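Local coordinates for protein agmatinase (Deinococcus radiodurans, PDB 1WOH) that probably hydrolyses agmatine to putrescine and urea, as a manganese-dependent member of the arginase (ureohydrolase) family, at residues 224-236 / 246-258. Numbering follows the deposited sequence.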
# COMPACT_ATOMS: atom_id res chain seq x y z
N VAL A 224 -5.93 -28.93 -28.11
CA VAL A 224 -5.08 -28.22 -27.16
C VAL A 224 -5.78 -27.54 -25.99
O VAL A 224 -6.83 -26.91 -26.15
CB VAL A 224 -4.24 -27.16 -27.92
CG1 VAL A 224 -3.48 -26.27 -26.92
CG2 VAL A 224 -3.27 -27.85 -28.86
N TYR A 225 -5.18 -27.70 -24.82
CA TYR A 225 -5.65 -27.07 -23.59
C TYR A 225 -4.56 -26.05 -23.29
O TYR A 225 -3.37 -26.40 -23.30
CB TYR A 225 -5.72 -28.10 -22.46
CG TYR A 225 -6.09 -27.53 -21.11
CD1 TYR A 225 -7.40 -27.61 -20.62
CD2 TYR A 225 -5.11 -26.96 -20.29
CE1 TYR A 225 -7.72 -27.15 -19.35
CE2 TYR A 225 -5.43 -26.49 -19.02
CZ TYR A 225 -6.73 -26.59 -18.55
OH TYR A 225 -7.03 -26.15 -17.28
N PHE A 226 -4.94 -24.80 -23.07
CA PHE A 226 -3.99 -23.74 -22.76
C PHE A 226 -3.91 -23.54 -21.25
O PHE A 226 -4.94 -23.38 -20.60
CB PHE A 226 -4.45 -22.39 -23.35
CG PHE A 226 -4.28 -22.27 -24.83
CD1 PHE A 226 -5.30 -21.74 -25.61
CD2 PHE A 226 -3.08 -22.61 -25.45
CE1 PHE A 226 -5.14 -21.54 -26.98
CE2 PHE A 226 -2.91 -22.42 -26.82
CZ PHE A 226 -3.94 -21.88 -27.59
N SER A 227 -2.70 -23.58 -20.69
CA SER A 227 -2.54 -23.32 -19.27
C SER A 227 -1.63 -22.11 -19.19
O SER A 227 -0.46 -22.18 -19.58
CB SER A 227 -1.90 -24.49 -18.52
OG SER A 227 -1.74 -24.14 -17.16
N VAL A 228 -2.15 -21.00 -18.70
CA VAL A 228 -1.36 -19.79 -18.59
C VAL A 228 -1.06 -19.43 -17.14
O VAL A 228 -1.96 -19.05 -16.39
CB VAL A 228 -2.07 -18.58 -19.24
CG1 VAL A 228 -1.19 -17.32 -19.10
CG2 VAL A 228 -2.35 -18.87 -20.71
N ASP A 229 0.19 -19.61 -16.75
CA ASP A 229 0.63 -19.24 -15.40
C ASP A 229 1.15 -17.81 -15.62
O ASP A 229 2.05 -17.59 -16.43
CB ASP A 229 1.78 -20.15 -14.95
CG ASP A 229 2.28 -19.81 -13.56
OD1 ASP A 229 2.18 -18.63 -13.15
OD2 ASP A 229 2.80 -20.71 -12.88
N VAL A 230 0.57 -16.84 -14.92
CA VAL A 230 1.00 -15.46 -15.12
C VAL A 230 2.48 -15.21 -14.84
O VAL A 230 3.04 -14.23 -15.35
CB VAL A 230 0.13 -14.45 -14.30
CG1 VAL A 230 -1.34 -14.71 -14.56
CG2 VAL A 230 0.44 -14.56 -12.81
N ASP A 231 3.15 -16.07 -14.07
CA ASP A 231 4.56 -15.81 -13.81
C ASP A 231 5.42 -16.10 -15.03
O ASP A 231 6.64 -15.86 -15.03
CB ASP A 231 5.08 -16.53 -12.54
CG ASP A 231 5.18 -18.04 -12.68
OD1 ASP A 231 5.28 -18.55 -13.81
OD2 ASP A 231 5.19 -18.72 -11.63
N GLY A 232 4.78 -16.59 -16.09
CA GLY A 232 5.49 -16.83 -17.33
C GLY A 232 5.86 -15.46 -17.90
O GLY A 232 6.85 -15.30 -18.62
N PHE A 233 5.05 -14.46 -17.56
CA PHE A 233 5.28 -13.10 -18.02
C PHE A 233 6.32 -12.40 -17.17
O PHE A 233 6.47 -12.70 -15.99
CB PHE A 233 3.99 -12.29 -17.99
CG PHE A 233 2.99 -12.75 -19.00
CD1 PHE A 233 2.00 -13.66 -18.66
CD2 PHE A 233 3.09 -12.33 -20.33
CE1 PHE A 233 1.14 -14.16 -19.63
CE2 PHE A 233 2.23 -12.82 -21.30
CZ PHE A 233 1.25 -13.73 -20.95
N ASP A 234 7.04 -11.46 -17.77
CA ASP A 234 8.05 -10.72 -17.04
C ASP A 234 7.37 -10.04 -15.84
O ASP A 234 6.27 -9.50 -15.96
CB ASP A 234 8.68 -9.67 -17.95
CG ASP A 234 9.96 -9.09 -17.37
OD1 ASP A 234 9.88 -8.29 -16.43
OD2 ASP A 234 11.04 -9.46 -17.86
N PRO A 235 8.02 -10.08 -14.67
CA PRO A 235 7.51 -9.47 -13.43
C PRO A 235 7.31 -7.96 -13.52
O PRO A 235 6.55 -7.37 -12.74
CB PRO A 235 8.56 -9.85 -12.39
CG PRO A 235 9.19 -11.06 -12.93
CD PRO A 235 9.28 -10.80 -14.41
N ALA A 236 8.01 -7.31 -14.45
CA ALA A 236 7.86 -5.86 -14.60
C ALA A 236 6.47 -5.62 -15.18
O ALA A 236 5.83 -4.62 -14.88
CB ALA A 236 8.94 -5.30 -15.53
N PRO A 246 12.85 -13.03 -13.09
CA PRO A 246 13.18 -11.96 -14.04
C PRO A 246 13.30 -12.41 -15.49
O PRO A 246 13.45 -13.61 -15.77
CB PRO A 246 14.51 -11.42 -13.52
CG PRO A 246 15.16 -12.67 -12.96
CD PRO A 246 14.01 -13.33 -12.22
N ASP A 247 13.23 -11.45 -16.40
CA ASP A 247 13.36 -11.68 -17.84
C ASP A 247 12.37 -12.69 -18.40
O ASP A 247 12.75 -13.76 -18.84
CB ASP A 247 14.78 -12.12 -18.15
CG ASP A 247 15.82 -11.20 -17.56
OD1 ASP A 247 15.83 -10.00 -17.93
OD2 ASP A 247 16.62 -11.66 -16.72
N GLY A 248 11.09 -12.33 -18.37
CA GLY A 248 10.06 -13.21 -18.87
C GLY A 248 9.41 -12.69 -20.14
O GLY A 248 9.94 -11.79 -20.81
N LEU A 249 8.27 -13.27 -20.47
CA LEU A 249 7.51 -12.91 -21.66
C LEU A 249 6.89 -11.53 -21.56
O LEU A 249 6.38 -11.16 -20.52
CB LEU A 249 6.36 -13.89 -21.88
CG LEU A 249 6.66 -15.36 -22.09
CD1 LEU A 249 5.38 -16.15 -21.97
CD2 LEU A 249 7.29 -15.56 -23.47
N THR A 250 6.91 -10.77 -22.65
CA THR A 250 6.22 -9.49 -22.64
C THR A 250 4.79 -9.95 -22.93
O THR A 250 4.57 -11.11 -23.32
CB THR A 250 6.65 -8.56 -23.79
OG1 THR A 250 6.38 -9.21 -25.04
CG2 THR A 250 8.13 -8.23 -23.70
N TYR A 251 3.82 -9.06 -22.76
CA TYR A 251 2.44 -9.42 -23.04
C TYR A 251 2.35 -9.84 -24.51
O TYR A 251 1.72 -10.84 -24.85
CB TYR A 251 1.51 -8.22 -22.78
CG TYR A 251 0.05 -8.47 -23.12
CD1 TYR A 251 -0.88 -8.74 -22.12
CD2 TYR A 251 -0.39 -8.43 -24.45
CE1 TYR A 251 -2.23 -8.98 -22.44
CE2 TYR A 251 -1.73 -8.67 -24.78
CZ TYR A 251 -2.64 -8.95 -23.77
OH TYR A 251 -3.96 -9.19 -24.08
N ALA A 252 3.00 -9.06 -25.38
CA ALA A 252 2.97 -9.35 -26.82
C ALA A 252 3.51 -10.73 -27.19
O ALA A 252 2.95 -11.43 -28.02
CB ALA A 252 3.73 -8.26 -27.58
N GLN A 253 4.61 -11.13 -26.56
CA GLN A 253 5.19 -12.44 -26.86
C GLN A 253 4.28 -13.57 -26.42
O GLN A 253 4.05 -14.54 -27.16
CB GLN A 253 6.54 -12.58 -26.18
CG GLN A 253 7.59 -11.62 -26.68
CD GLN A 253 8.85 -11.72 -25.86
OE1 GLN A 253 8.80 -11.72 -24.63
NE2 GLN A 253 10.00 -11.80 -26.54
N GLY A 254 3.76 -13.47 -25.20
CA GLY A 254 2.86 -14.50 -24.70
C GLY A 254 1.65 -14.61 -25.60
O GLY A 254 1.20 -15.71 -25.95
N MET A 255 1.11 -13.46 -26.00
CA MET A 255 -0.06 -13.41 -26.86
C MET A 255 0.22 -13.98 -28.26
O MET A 255 -0.65 -14.62 -28.86
CB MET A 255 -0.57 -11.97 -26.95
CG MET A 255 -2.01 -11.83 -27.41
SD MET A 255 -3.16 -12.77 -26.39
CE MET A 255 -3.66 -14.02 -27.57
N LYS A 256 1.41 -13.73 -28.79
CA LYS A 256 1.76 -14.26 -30.11
C LYS A 256 1.80 -15.79 -30.06
O LYS A 256 1.39 -16.47 -31.00
CB LYS A 256 3.11 -13.74 -30.58
CG LYS A 256 3.11 -12.29 -31.03
CD LYS A 256 4.44 -11.92 -31.66
CE LYS A 256 4.43 -10.51 -32.21
NZ LYS A 256 4.29 -9.49 -31.13
N ILE A 257 2.32 -16.32 -28.95
CA ILE A 257 2.41 -17.77 -28.77
C ILE A 257 1.01 -18.37 -28.73
O ILE A 257 0.72 -19.35 -29.43
CB ILE A 257 3.16 -18.11 -27.46
CG1 ILE A 257 4.63 -17.72 -27.60
CG2 ILE A 257 3.06 -19.62 -27.16
CD1 ILE A 257 5.39 -17.74 -26.30
N LEU A 258 0.14 -17.79 -27.91
CA LEU A 258 -1.23 -18.30 -27.80
C LEU A 258 -1.98 -18.15 -29.13
O LEU A 258 -2.69 -19.05 -29.55
CB LEU A 258 -1.99 -17.56 -26.70
CG LEU A 258 -1.40 -17.77 -25.29
CD1 LEU A 258 -2.01 -16.77 -24.31
CD2 LEU A 258 -1.65 -19.21 -24.83
O HOH W 1 12.38 -8.72 -15.13
O HOH W 2 10.48 -8.94 -21.00
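Gly-248 N donates to Asp-234 OD2 at 2.9 Å, meeting the oxygen from above the carboxylate plane, 39° out of it. Asp-234 has its CG anti to the backbone N (chi1 -166°), which places the carboxylate beside the 247-248 backbone, while OD1 takes Ala-236 N on its anti lone pair in an Asx turn. With an alanine here, Gly-248 N is likely to lose its acceptor, and Ala-236 N the oxygen that closes the Asx turn. At Leu-249 a single beta bridge to Phe-233 follows: Leu-249 N donates to Gly-232 O (3.1 Å), and Leu-249 O accepts from Asp-234 N (2.8 Å), both nearly straight. Thr-250 and Gln-253 form a capping box that starts the helix, and Thr-250 O lies at the edge of the Phe-233 ring, 3.5 Å from CE2. Gly-254 CA lies 3.8 Å from Phe-233 CE2, so the ring packs close to the helix backbone. One turn on, Leu-258 CD2 sits over a face of Phe-226, 4.0 Å from the ring centroid and 22° off the ring normal, a CH-pi contact. The helix thus packs on strand 223-229 in a beta-alpha-beta unit of the arginase fold; the manganese ligand Asp-229 ends the strand, and the ligand Asp-231 follows in the 3-10 turn 230-232.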